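Local coordinates for protein single-stranded-DNA-specific exonuclease RecJ (Thermus thermophilus, PDB 2ZXR) that digests single-stranded DNA in the 5' to 3' direction as a metal-dependent exonuclease, at residues E60-L65 / L195-E200; I91-L96 / A101-F106; A491-Q494 / A498-P501. All blocks are in the same frame, centred on the assembly; numbering follows the deposited sequence.

From the N terminus, the chain first enters contact 1 at 60-65, on helix 60-70. It then forms strand 74-78 and helix 83-98. Contact 2 closes a short loop by turning 101-106 back against 91-96. Contact 1 closes only at 195-200, on helix 187-201, so contact 2 lies wholly within its span. The two touch: L198 CD2 meets L96 CD2 at 3.5 Å. They tie helices 60-70, 83-98 and 187-201 to the parallel sheet that includes strands 74-78 and 102-105. Contact 3 follows in series in the OB domain, where 498-501 turns back on 491-494, joining the end of strand 487-492 to the loop before strand 503-514. Its nearest atoms are about 36 Å from contact 2.

Contact 1: residues E60-L65 / L195-E200; sequences EAAALL and LWALHE
A62 and L198 mark the closest point of the two backbones, with CA atoms 4.7 Å apart. Here the helical segments 60-65 and 195-200 cross at -65°, and their axes come within 8.5 Å. The methyl of A62 points at the other helix and meets both a side chain and the backbone. A62 CB lies 3.7 Å from A197 CB. It is equally near the backbone N of L198, so the methyl sits where A197 joins L198. Both alanines are buried. L198, also buried, reaches back across the interface with its CD1. Its CG stands anti to the backbone N (chi1 175°), which carries CD1 over to helix 60-70. There L198 CD1 lies 3.7 Å from A62 O and 4.1 Å from L65 CB. No hydrogen bond joins the two segments. This is a helix-helix contact beside the parallel sheet of the DHH domain. CD2, the second branch of L198, turns to helix 83-98, and L198 also touches L99. L194, one turn before L198, touches both L65 and A61. L65 is buried as well and faces the sheet, where it touches L131 and L133 of strand 131-134.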
ATOM      1  N   GLU A  60      34.619   4.543  -2.415  1.00 32.69           N
ATOM      2  CA  GLU A  60      35.496   4.712  -3.552  1.00 32.76           C
ATOM      3  C   GLU A  60      34.907   5.788  -4.454  1.00 31.50           C
ATOM      4  O   GLU A  60      35.633   6.634  -4.995  1.00 32.63           O
ATOM      5  CB  GLU A  60      35.637   3.389  -4.338  1.00 35.14           C
ATOM      6  CG  GLU A  60      36.532   3.536  -5.586  1.00 39.03           C
ATOM      7  CD  GLU A  60      36.580   2.291  -6.474  1.00 42.02           C
ATOM      8  OE1 GLU A  60      36.559   1.153  -5.941  1.00 44.47           O
ATOM      9  OE2 GLU A  60      36.663   2.445  -7.713  1.00 43.62           O
ATOM     10  N   ALA A  61      33.586   5.767  -4.611  1.00 28.96           N
ATOM     11  CA  ALA A  61      32.938   6.750  -5.467  1.00 27.97           C
ATOM     12  C   ALA A  61      33.092   8.166  -4.928  1.00 26.68           C
ATOM     13  O   ALA A  61      33.335   9.105  -5.687  1.00 27.34           O
ATOM     14  CB  ALA A  61      31.458   6.396  -5.669  1.00 26.71           C
ATOM     15  N   ALA A  62      32.967   8.327  -3.619  1.00 25.36           N
ATOM     16  CA  ALA A  62      33.129   9.646  -3.017  1.00 25.19           C
ATOM     17  C   ALA A  62      34.591  10.114  -3.131  1.00 25.78           C
ATOM     18  O   ALA A  62      34.857  11.300  -3.350  1.00 26.43           O
ATOM     19  CB  ALA A  62      32.710   9.609  -1.543  1.00 23.39           C
ATOM     20  N   ALA A  63      35.537   9.190  -2.967  1.00 26.52           N
ATOM     21  CA  ALA A  63      36.952   9.543  -3.060  1.00 27.98           C
ATOM     22  C   ALA A  63      37.282  10.042  -4.470  1.00 28.42           C
ATOM     23  O   ALA A  63      38.030  11.011  -4.665  1.00 29.35           O
ATOM     24  CB  ALA A  63      37.811   8.329  -2.717  1.00 28.46           C
ATOM     25  N   LEU A  64      36.695   9.371  -5.452  1.00 29.42           N
ATOM     26  CA  LEU A  64      36.883   9.693  -6.848  1.00 28.80           C
ATOM     27  C   LEU A  64      36.374  11.099  -7.097  1.00 29.08           C
ATOM     28  O   LEU A  64      37.027  11.910  -7.765  1.00 29.78           O
ATOM     29  CB  LEU A  64      36.112   8.674  -7.664  1.00 29.92           C
ATOM     30  CG  LEU A  64      36.538   8.300  -9.076  1.00 31.72           C
ATOM     31  CD1 LEU A  64      38.064   8.316  -9.191  1.00 30.91           C
ATOM     32  CD2 LEU A  64      35.959   6.897  -9.384  1.00 30.71           C
ATOM     33  N   LEU A  65      35.212  11.404  -6.529  1.00 28.44           N
ATOM     34  CA  LEU A  65      34.620  12.717  -6.697  1.00 27.98           C
ATOM     35  C   LEU A  65      35.454  13.800  -6.002  1.00 27.65           C
ATOM     36  O   LEU A  65      35.565  14.922  -6.506  1.00 27.21           O
ATOM     37  CB  LEU A  65      33.180  12.729  -6.154  1.00 27.34           C
ATOM     38  CG  LEU A  65      32.086  11.979  -6.916  1.00 27.57           C
ATOM     39  CD1 LEU A  65      30.800  12.023  -6.091  1.00 27.05           C
ATOM     40  CD2 LEU A  65      31.845  12.616  -8.285  1.00 26.65           C
ATOM     41  N   LEU A 195      26.283  12.087  -2.570  1.00 21.77           N
ATOM     42  CA  LEU A 195      26.635  13.464  -2.236  1.00 21.73           C
ATOM     43  C   LEU A 195      27.022  13.517  -0.740  1.00 23.32           C
ATOM     44  O   LEU A 195      27.954  14.219  -0.343  1.00 23.11           O
ATOM     45  CB  LEU A 195      25.451  14.415  -2.497  1.00 20.49           C
ATOM     46  CG  LEU A 195      25.671  15.887  -2.097  1.00 18.58           C
ATOM     47  CD1 LEU A 195      26.841  16.458  -2.876  1.00 16.32           C
ATOM     48  CD2 LEU A 195      24.402  16.691  -2.342  1.00 17.73           C
ATOM     49  N   TRP A 196      26.298  12.754   0.080  1.00 23.83           N
ATOM     50  CA  TRP A 196      26.531  12.713   1.526  1.00 24.22           C
ATOM     51  C   TRP A 196      27.918  12.110   1.844  1.00 24.41           C
ATOM     52  O   TRP A 196      28.657  12.618   2.705  1.00 23.42           O
ATOM     53  CB  TRP A 196      25.422  11.891   2.186  1.00 23.58           C
ATOM     54  CG  TRP A 196      25.348  11.947   3.694  1.00 25.36           C
ATOM     55  CD1 TRP A 196      26.347  12.280   4.565  1.00 25.52           C
ATOM     56  CD2 TRP A 196      24.216  11.602   4.499  1.00 25.11           C
ATOM     57  NE1 TRP A 196      25.902  12.158   5.862  1.00 26.38           N
ATOM     58  CE2 TRP A 196      24.598  11.744   5.846  1.00 25.22           C
ATOM     59  CE3 TRP A 196      22.912  11.179   4.207  1.00 26.67           C
ATOM     60  CZ2 TRP A 196      23.726  11.480   6.910  1.00 26.49           C
ATOM     61  CZ3 TRP A 196      22.038  10.916   5.274  1.00 26.88           C
ATOM     62  CH2 TRP A 196      22.458  11.070   6.607  1.00 24.82           C
ATOM     63  N   ALA A 197      28.256  11.024   1.155  1.00 23.99           N
ATOM     64  CA  ALA A 197      29.552  10.381   1.333  1.00 23.91           C
ATOM     65  C   ALA A 197      30.659  11.394   1.012  1.00 23.96           C
ATOM     66  O   ALA A 197      31.659  11.466   1.716  1.00 25.12           O
ATOM     67  CB  ALA A 197      29.660   9.156   0.421  1.00 23.84           C
ATOM     68  N   LEU A 198      30.477  12.176  -0.049  1.00 23.89           N
ATOM     69  CA  LEU A 198      31.458  13.190  -0.423  1.00 24.26           C
ATOM     70  C   LEU A 198      31.574  14.275   0.672  1.00 24.62           C
ATOM     71  O   LEU A 198      32.672  14.732   0.991  1.00 23.59           O
ATOM     72  CB  LEU A 198      31.074  13.842  -1.760  1.00 23.63           C
ATOM     73  CG  LEU A 198      31.963  15.014  -2.219  1.00 24.71           C
ATOM     74  CD1 LEU A 198      33.407  14.538  -2.427  1.00 24.18           C
ATOM     75  CD2 LEU A 198      31.412  15.617  -3.501  1.00 25.12           C
ATOM     76  N   HIS A 199      30.437  14.707   1.216  1.00 24.91           N
ATOM     77  CA  HIS A 199      30.433  15.710   2.286  1.00 25.18           C
ATOM     78  C   HIS A 199      31.207  15.194   3.489  1.00 26.19           C
ATOM     79  O   HIS A 199      31.957  15.928   4.135  1.00 26.47           O
ATOM     80  CB  HIS A 199      29.000  16.041   2.711  1.00 23.68           C
ATOM     81  CG  HIS A 199      28.352  17.060   1.835  1.00 23.29           C
ATOM     82  ND1 HIS A 199      27.585  18.088   2.333  1.00 22.54           N
ATOM     83  CD2 HIS A 199      28.449  17.272   0.500  1.00 22.33           C
ATOM     84  CE1 HIS A 199      27.248  18.900   1.346  1.00 21.75           C
ATOM     85  NE2 HIS A 199      27.762  18.424   0.224  1.00 22.80           N
ATOM     86  N   GLU A 200      31.006  13.924   3.801  1.00 27.76           N
ATOM     87  CA  GLU A 200      31.714  13.320   4.909  1.00 29.56           C
ATOM     88  C   GLU A 200      33.221  13.404   4.658  1.00 28.92           C
ATOM     89  O   GLU A 200      33.970  13.797   5.552  1.00 28.88           O
ATOM     90  CB  GLU A 200      31.285  11.868   5.070  1.00 31.81           C
ATOM     91  CG  GLU A 200      29.855  11.754   5.543  1.00 37.33           C
ATOM     92  CD  GLU A 200      29.762  11.676   7.047  1.00 40.90           C
ATOM     93  OE1 GLU A 200      28.714  12.087   7.626  1.00 43.01           O
ATOM     94  OE2 GLU A 200      30.748  11.185   7.649  1.00 43.79           O
TER

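Contact 2: residues I91-L96 / A101-F106; sequences ILVRGL and ADVHPF
L96 and A101 bring the two backbones to 5.4 Å between CA atoms, where helical segment 91-96 meets strand 102-105, which runs back at 156° with its axis 7.9 Å away. One hydrogen bond closes this end: A101 N gives its hydrogen to L96 O at 3.1 Å. The bond is fairly straight (153° at the hydrogen), but the donor stands 33° out of the carbonyl plane. A101 CB lies 3.9 Å from L96 CB. V103 points at the helix. Its CG1 takes the crowded position between the backbone N and the carbonyl carbon. This sets V103 CG1 against L96 CB at 3.9 Å and near V93 O, so the branch lies between V93 and L96, about one helical turn apart. Further along, V93 turns CG2 to the strand. V93 CG2 meets P105 CB at 4.0 Å, and the two side chains cross at about a right angle. V103 CG2 lies nearby, 4.2 Å from V93 CG2. The segments belong to the beta-alpha-beta unit of strand 74-78, helix 83-98 and strand 102-105 in the DHH domain. Strand 102-105 is the edge strand beside 74-78. The side chain of P105 is about 8 Å from that of D80, a manganese ligand. Outside the pair, L289 touches V93 and L285 touches P105, both from helix 281-289. The chemistry is thus mainly apolar, with one backbone bond across the turn from helix to strand, which probably steadies it.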
ATOM      1  N   ILE A  91      20.224  16.591  -7.763  1.00 19.43           N
ATOM      2  CA  ILE A  91      20.969  16.526  -6.525  1.00 19.16           C
ATOM      3  C   ILE A  91      22.465  16.567  -6.813  1.00 20.19           C
ATOM      4  O   ILE A  91      23.189  17.360  -6.231  1.00 21.12           O
ATOM      5  CB  ILE A  91      20.645  15.216  -5.722  1.00 18.35           C
ATOM      6  CG1 ILE A  91      19.277  15.335  -5.052  1.00 15.35           C
ATOM      7  CG2 ILE A  91      21.707  14.956  -4.633  1.00 15.16           C
ATOM      8  CD1 ILE A  91      18.751  13.963  -4.586  1.00 17.48           C
ATOM      9  N   LEU A  92      22.931  15.702  -7.705  1.00 20.37           N
ATOM     10  CA  LEU A  92      24.346  15.679  -8.003  1.00 21.16           C
ATOM     11  C   LEU A  92      24.828  16.944  -8.676  1.00 21.45           C
ATOM     12  O   LEU A  92      25.904  17.432  -8.332  1.00 21.69           O
ATOM     13  CB  LEU A  92      24.684  14.442  -8.841  1.00 20.96           C
ATOM     14  CG  LEU A  92      24.503  13.190  -7.966  1.00 20.15           C
ATOM     15  CD1 LEU A  92      24.429  11.967  -8.821  1.00 19.61           C
ATOM     16  CD2 LEU A  92      25.647  13.078  -6.979  1.00 19.43           C
ATOM     17  N   VAL A  93      24.053  17.491  -9.614  1.00 19.53           N
ATOM     18  CA  VAL A  93      24.501  18.714 -10.273  1.00 20.79           C
ATOM     19  C   VAL A  93      24.535  19.901  -9.303  1.00 20.72           C
ATOM     20  O   VAL A  93      25.559  20.579  -9.195  1.00 22.19           O
ATOM     21  CB  VAL A  93      23.621  19.051 -11.510  1.00 20.99           C
ATOM     22  CG1 VAL A  93      23.932  20.481 -12.017  1.00 19.47           C
ATOM     23  CG2 VAL A  93      23.890  18.002 -12.633  1.00 19.44           C
ATOM     24  N   ARG A  94      23.442  20.172  -8.596  1.00 20.41           N
ATOM     25  CA  ARG A  94      23.466  21.284  -7.639  1.00 20.16           C
ATOM     26  C   ARG A  94      24.521  21.008  -6.557  1.00 20.80           C
ATOM     27  O   ARG A  94      25.342  21.859  -6.257  1.00 21.28           O
ATOM     28  CB  ARG A  94      22.102  21.477  -6.949  1.00 19.20           C
ATOM     29  CG  ARG A  94      20.994  22.179  -7.763  1.00 19.35           C
ATOM     30  CD  ARG A  94      19.807  22.379  -6.815  1.00 20.40           C
ATOM     31  NE  ARG A  94      18.629  23.065  -7.324  1.00 18.34           N
ATOM     32  CZ  ARG A  94      18.492  24.379  -7.431  1.00 19.66           C
ATOM     33  NH1 ARG A  94      19.501  25.180  -7.080  1.00 19.76           N
ATOM     34  NH2 ARG A  94      17.311  24.899  -7.801  1.00 17.00           N
ATOM     35  N   GLY A  95      24.484  19.822  -5.962  1.00 21.27           N
ATOM     36  CA  GLY A  95      25.422  19.498  -4.901  1.00 22.45           C
ATOM     37  C   GLY A  95      26.902  19.623  -5.247  1.00 23.62           C
ATOM     38  O   GLY A  95      27.684  20.202  -4.482  1.00 23.07           O
ATOM     39  N   LEU A  96      27.302  19.058  -6.382  1.00 23.07           N
ATOM     40  CA  LEU A  96      28.692  19.121  -6.791  1.00 22.60           C
ATOM     41  C   LEU A  96      29.048  20.556  -7.215  1.00 23.55           C
ATOM     42  O   LEU A  96      30.138  21.037  -6.916  1.00 24.04           O
ATOM     43  CB  LEU A  96      28.950  18.130  -7.929  1.00 22.28           C
ATOM     44  CG  LEU A  96      28.842  16.635  -7.576  1.00 22.02           C
ATOM     45  CD1 LEU A  96      28.965  15.788  -8.808  1.00 19.98           C
ATOM     46  CD2 LEU A  96      29.955  16.263  -6.608  1.00 22.78           C
ATOM     47  N   ALA A 101      32.586  22.257  -8.269  1.00 31.65           N
ATOM     48  CA  ALA A 101      32.906  21.294  -9.315  1.00 32.16           C
ATOM     49  C   ALA A 101      32.543  21.853 -10.673  1.00 33.03           C
ATOM     50  O   ALA A 101      31.718  22.763 -10.777  1.00 33.51           O
ATOM     51  CB  ALA A 101      32.135  19.993  -9.085  1.00 31.22           C
ATOM     52  N   ASP A 102      33.179  21.319 -11.709  1.00 33.19           N
ATOM     53  CA  ASP A 102      32.858  21.708 -13.079  1.00 34.07           C
ATOM     54  C   ASP A 102      31.970  20.540 -13.532  1.00 33.08           C
ATOM     55  O   ASP A 102      32.418  19.568 -14.137  1.00 32.58           O
ATOM     56  CB  ASP A 102      34.124  21.811 -13.936  1.00 36.11           C
ATOM     57  CG  ASP A 102      33.816  22.037 -15.410  1.00 38.53           C
ATOM     58  OD1 ASP A 102      32.663  22.395 -15.748  1.00 39.45           O
ATOM     59  OD2 ASP A 102      34.738  21.864 -16.240  1.00 40.27           O
ATOM     60  N   VAL A 103      30.697  20.653 -13.193  1.00 32.59           N
ATOM     61  CA  VAL A 103      29.725  19.613 -13.473  1.00 32.36           C
ATOM     62  C   VAL A 103      28.590  20.156 -14.332  1.00 32.84           C
ATOM     63  O   VAL A 103      28.267  21.333 -14.282  1.00 32.49           O
ATOM     64  CB  VAL A 103      29.170  19.057 -12.123  1.00 31.86           C
ATOM     65  CG1 VAL A 103      28.634  20.202 -11.266  1.00 31.05           C
ATOM     66  CG2 VAL A 103      28.091  18.024 -12.377  1.00 31.13           C
ATOM     67  N   HIS A 104      27.989  19.299 -15.137  1.00 33.75           N
ATOM     68  CA  HIS A 104      26.888  19.746 -15.978  1.00 35.39           C
ATOM     69  C   HIS A 104      26.041  18.533 -16.275  1.00 35.60           C
ATOM     70  O   HIS A 104      26.534  17.407 -16.336  1.00 35.23           O
ATOM     71  CB  HIS A 104      27.432  20.341 -17.270  1.00 38.07           C
ATOM     72  CG  HIS A 104      28.331  19.402 -18.012  1.00 41.86           C
ATOM     73  ND1 HIS A 104      27.874  18.563 -19.008  1.00 43.62           N
ATOM     74  CD2 HIS A 104      29.637  19.094 -17.832  1.00 43.14           C
ATOM     75  CE1 HIS A 104      28.858  17.775 -19.405  1.00 43.90           C
ATOM     76  NE2 HIS A 104      29.938  18.075 -18.706  1.00 43.85           N
ATOM     77  N   PRO A 105      24.740  18.735 -16.449  1.00 36.51           N
ATOM     78  CA  PRO A 105      23.909  17.566 -16.738  1.00 38.79           C
ATOM     79  C   PRO A 105      24.001  17.222 -18.218  1.00 41.24           C
ATOM     80  O   PRO A 105      24.321  18.076 -19.042  1.00 40.68           O
ATOM     81  CB  PRO A 105      22.517  18.035 -16.344  1.00 37.80           C
ATOM     82  CG  PRO A 105      22.551  19.471 -16.773  1.00 37.21           C
ATOM     83  CD  PRO A 105      23.931  19.964 -16.355  1.00 36.13           C
ATOM     84  N   PHE A 106      23.742  15.972 -18.558  1.00 44.53           N
ATOM     85  CA  PHE A 106      23.766  15.604 -19.957  1.00 48.91           C
ATOM     86  C   PHE A 106      22.391  15.125 -20.409  1.00 51.06           C
ATOM     87  O   PHE A 106      21.976  14.010 -20.077  1.00 51.51           O
ATOM     88  CB  PHE A 106      24.799  14.510 -20.221  1.00 50.12           C
ATOM     89  CG  PHE A 106      24.770  13.995 -21.630  1.00 52.46           C
ATOM     90  CD1 PHE A 106      24.746  14.884 -22.708  1.00 53.48           C
ATOM     91  CD2 PHE A 106      24.722  12.629 -21.885  1.00 53.14           C
ATOM     92  CE1 PHE A 106      24.672  14.423 -24.020  1.00 53.84           C
ATOM     93  CE2 PHE A 106      24.649  12.154 -23.192  1.00 53.53           C
ATOM     94  CZ  PHE A 106      24.621  13.056 -24.261  1.00 54.06           C
TER

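Contact 3: residues A491-Q494 / A498-P501; sequences AWKQ and ALPP
K493 and L499 carry this contact with aliphatic chains, and the flat groups near them are peptide carbonyls. The carbonyl of Q494 takes the amine of its neighbour: K493 NZ donates to Q494 O at 3.0 Å, tilted 16° from the carbonyl plane. The carbonyl of A498 meets only carbon of the lysine, with K493 CE 4.1 Å from A498 O. The indole of W492 takes no part in the pairing. It stacks on the ring of H479 and touches R478.

The main touch is between hydrocarbon groups. K493 CD lies 3.6 Å from L499 CD1, and K493 CE is 3.8 Å from the same methyl. The two side chains slide past each other in opposite directions. K493 starts toward the other segment with CG anti to the backbone N (chi1 -176°). Bends at chi2 and chi4 then fold the chain back, so that the amine returns to the backbone of its own segment. The methylenes before it are left facing the leucine. L499 CB does not point at the lysine, but the end of the side chain comes nearer and CD1 makes the contact.

The segments lie in the OB domain, on the end of strand 487-492 and in the loop leading to strand 503-514. Strand 517-528 lies between these two in the sheet, and the loop passes its end: L499 touches L527, and P500 touches K529. K493 and L499 both rest on L480, which belongs to the neighbouring strand 479-484.

D496 lies near the amine as a long, weak ion pair, which may add some favourable charge. Between the segments the contact is apolar, without a hydrogen bond. The bent lysine lets its carbons face L499 while its amine bonds within its own segment.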
ATOM      1  N   ALA A 491     -19.250   5.864  -0.673  1.00 36.13           N
ATOM      2  CA  ALA A 491     -18.848   4.839  -1.623  1.00 37.07           C
ATOM      3  C   ALA A 491     -19.309   5.048  -3.064  1.00 37.44           C
ATOM      4  O   ALA A 491     -20.245   5.791  -3.339  1.00 38.23           O
ATOM      5  CB  ALA A 491     -19.363   3.480  -1.122  1.00 35.66           C
ATOM      6  N   TRP A 492     -18.642   4.360  -3.973  1.00 38.84           N
ATOM      7  CA  TRP A 492     -18.993   4.385  -5.383  1.00 41.17           C
ATOM      8  C   TRP A 492     -19.523   2.986  -5.679  1.00 42.58           C
ATOM      9  O   TRP A 492     -18.753   2.042  -5.880  1.00 42.31           O
ATOM     10  CB  TRP A 492     -17.764   4.687  -6.236  1.00 40.84           C
ATOM     11  CG  TRP A 492     -17.317   6.083  -6.048  1.00 42.52           C
ATOM     12  CD1 TRP A 492     -16.610   6.593  -4.992  1.00 42.10           C
ATOM     13  CD2 TRP A 492     -17.653   7.195  -6.883  1.00 43.21           C
ATOM     14  NE1 TRP A 492     -16.493   7.956  -5.118  1.00 42.51           N
ATOM     15  CE2 TRP A 492     -17.125   8.351  -6.269  1.00 42.95           C
ATOM     16  CE3 TRP A 492     -18.355   7.323  -8.094  1.00 43.54           C
ATOM     17  CZ2 TRP A 492     -17.278   9.625  -6.824  1.00 44.07           C
ATOM     18  CZ3 TRP A 492     -18.505   8.591  -8.647  1.00 44.53           C
ATOM     19  CH2 TRP A 492     -17.970   9.725  -8.011  1.00 44.17           C
ATOM     20  N   LYS A 493     -20.846   2.854  -5.687  1.00 44.38           N
ATOM     21  CA  LYS A 493     -21.467   1.564  -5.915  1.00 46.66           C
ATOM     22  C   LYS A 493     -21.237   1.036  -7.315  1.00 48.60           C
ATOM     23  O   LYS A 493     -21.669   1.633  -8.296  1.00 48.77           O
ATOM     24  CB  LYS A 493     -22.970   1.636  -5.630  1.00 46.04           C
ATOM     25  CG  LYS A 493     -23.681   0.294  -5.756  1.00 45.96           C
ATOM     26  CD  LYS A 493     -23.117  -0.724  -4.787  1.00 45.56           C
ATOM     27  CE  LYS A 493     -23.846  -2.053  -4.867  1.00 45.81           C
ATOM     28  NZ  LYS A 493     -23.606  -2.775  -6.154  1.00 46.42           N
ATOM     29  N   GLN A 494     -20.555  -0.098  -7.398  1.00 51.17           N
ATOM     30  CA  GLN A 494     -20.284  -0.729  -8.683  1.00 53.51           C
ATOM     31  C   GLN A 494     -21.635  -1.018  -9.312  1.00 54.10           C
ATOM     32  O   GLN A 494     -22.439  -1.743  -8.738  1.00 54.13           O
ATOM     33  CB  GLN A 494     -19.529  -2.049  -8.493  1.00 54.75           C
ATOM     34  CG  GLN A 494     -18.203  -1.915  -7.768  1.00 57.10           C
ATOM     35  CD  GLN A 494     -17.149  -1.205  -8.601  1.00 59.00           C
ATOM     36  OE1 GLN A 494     -17.389  -0.110  -9.130  1.00 59.75           O
ATOM     37  NE2 GLN A 494     -15.970  -1.826  -8.723  1.00 58.65           N
ATOM     38  N   ALA A 498     -28.374   0.806  -4.919  1.00 54.23           N
ATOM     39  CA  ALA A 498     -29.272   0.042  -4.064  1.00 52.56           C
ATOM     40  C   ALA A 498     -28.372  -1.066  -3.489  1.00 51.19           C
ATOM     41  O   ALA A 498     -27.864  -1.929  -4.213  1.00 50.12           O
ATOM     42  CB  ALA A 498     -30.421  -0.564  -4.880  1.00 52.65           C
ATOM     43  N   LEU A 499     -28.159  -1.019  -2.185  1.00 49.93           N
ATOM     44  CA  LEU A 499     -27.310  -1.998  -1.532  1.00 49.18           C
ATOM     45  C   LEU A 499     -28.075  -3.242  -1.093  1.00 48.76           C
ATOM     46  O   LEU A 499     -29.263  -3.177  -0.756  1.00 48.46           O
ATOM     47  CB  LEU A 499     -26.638  -1.368  -0.306  1.00 49.02           C
ATOM     48  CG  LEU A 499     -25.773  -0.114  -0.474  1.00 48.43           C
ATOM     49  CD1 LEU A 499     -24.805  -0.319  -1.632  1.00 48.86           C
ATOM     50  CD2 LEU A 499     -26.647   1.098  -0.713  1.00 48.12           C
ATOM     51  N   PRO A 500     -27.408  -4.404  -1.107  1.00 47.65           N
ATOM     52  CA  PRO A 500     -28.146  -5.590  -0.670  1.00 47.06           C
ATOM     53  C   PRO A 500     -28.626  -5.364   0.766  1.00 46.65           C
ATOM     54  O   PRO A 500     -28.215  -4.397   1.422  1.00 46.35           O
ATOM     55  CB  PRO A 500     -27.118  -6.718  -0.806  1.00 46.80           C
ATOM     56  CG  PRO A 500     -25.781  -6.014  -0.881  1.00 47.36           C
ATOM     57  CD  PRO A 500     -26.079  -4.755  -1.628  1.00 47.32           C
ATOM     58  N   PRO A 501     -29.517  -6.234   1.269  1.00 45.83           N
ATOM     59  CA  PRO A 501     -30.015  -6.059   2.642  1.00 44.83           C
ATOM     60  C   PRO A 501     -28.904  -6.052   3.694  1.00 43.76           C
ATOM     61  O   PRO A 501     -29.027  -5.431   4.754  1.00 43.44           O
ATOM     62  CB  PRO A 501     -31.006  -7.219   2.803  1.00 44.54           C
ATOM     63  CG  PRO A 501     -30.521  -8.243   1.813  1.00 44.96           C
ATOM     64  CD  PRO A 501     -30.107  -7.423   0.628  1.00 45.10           C
TER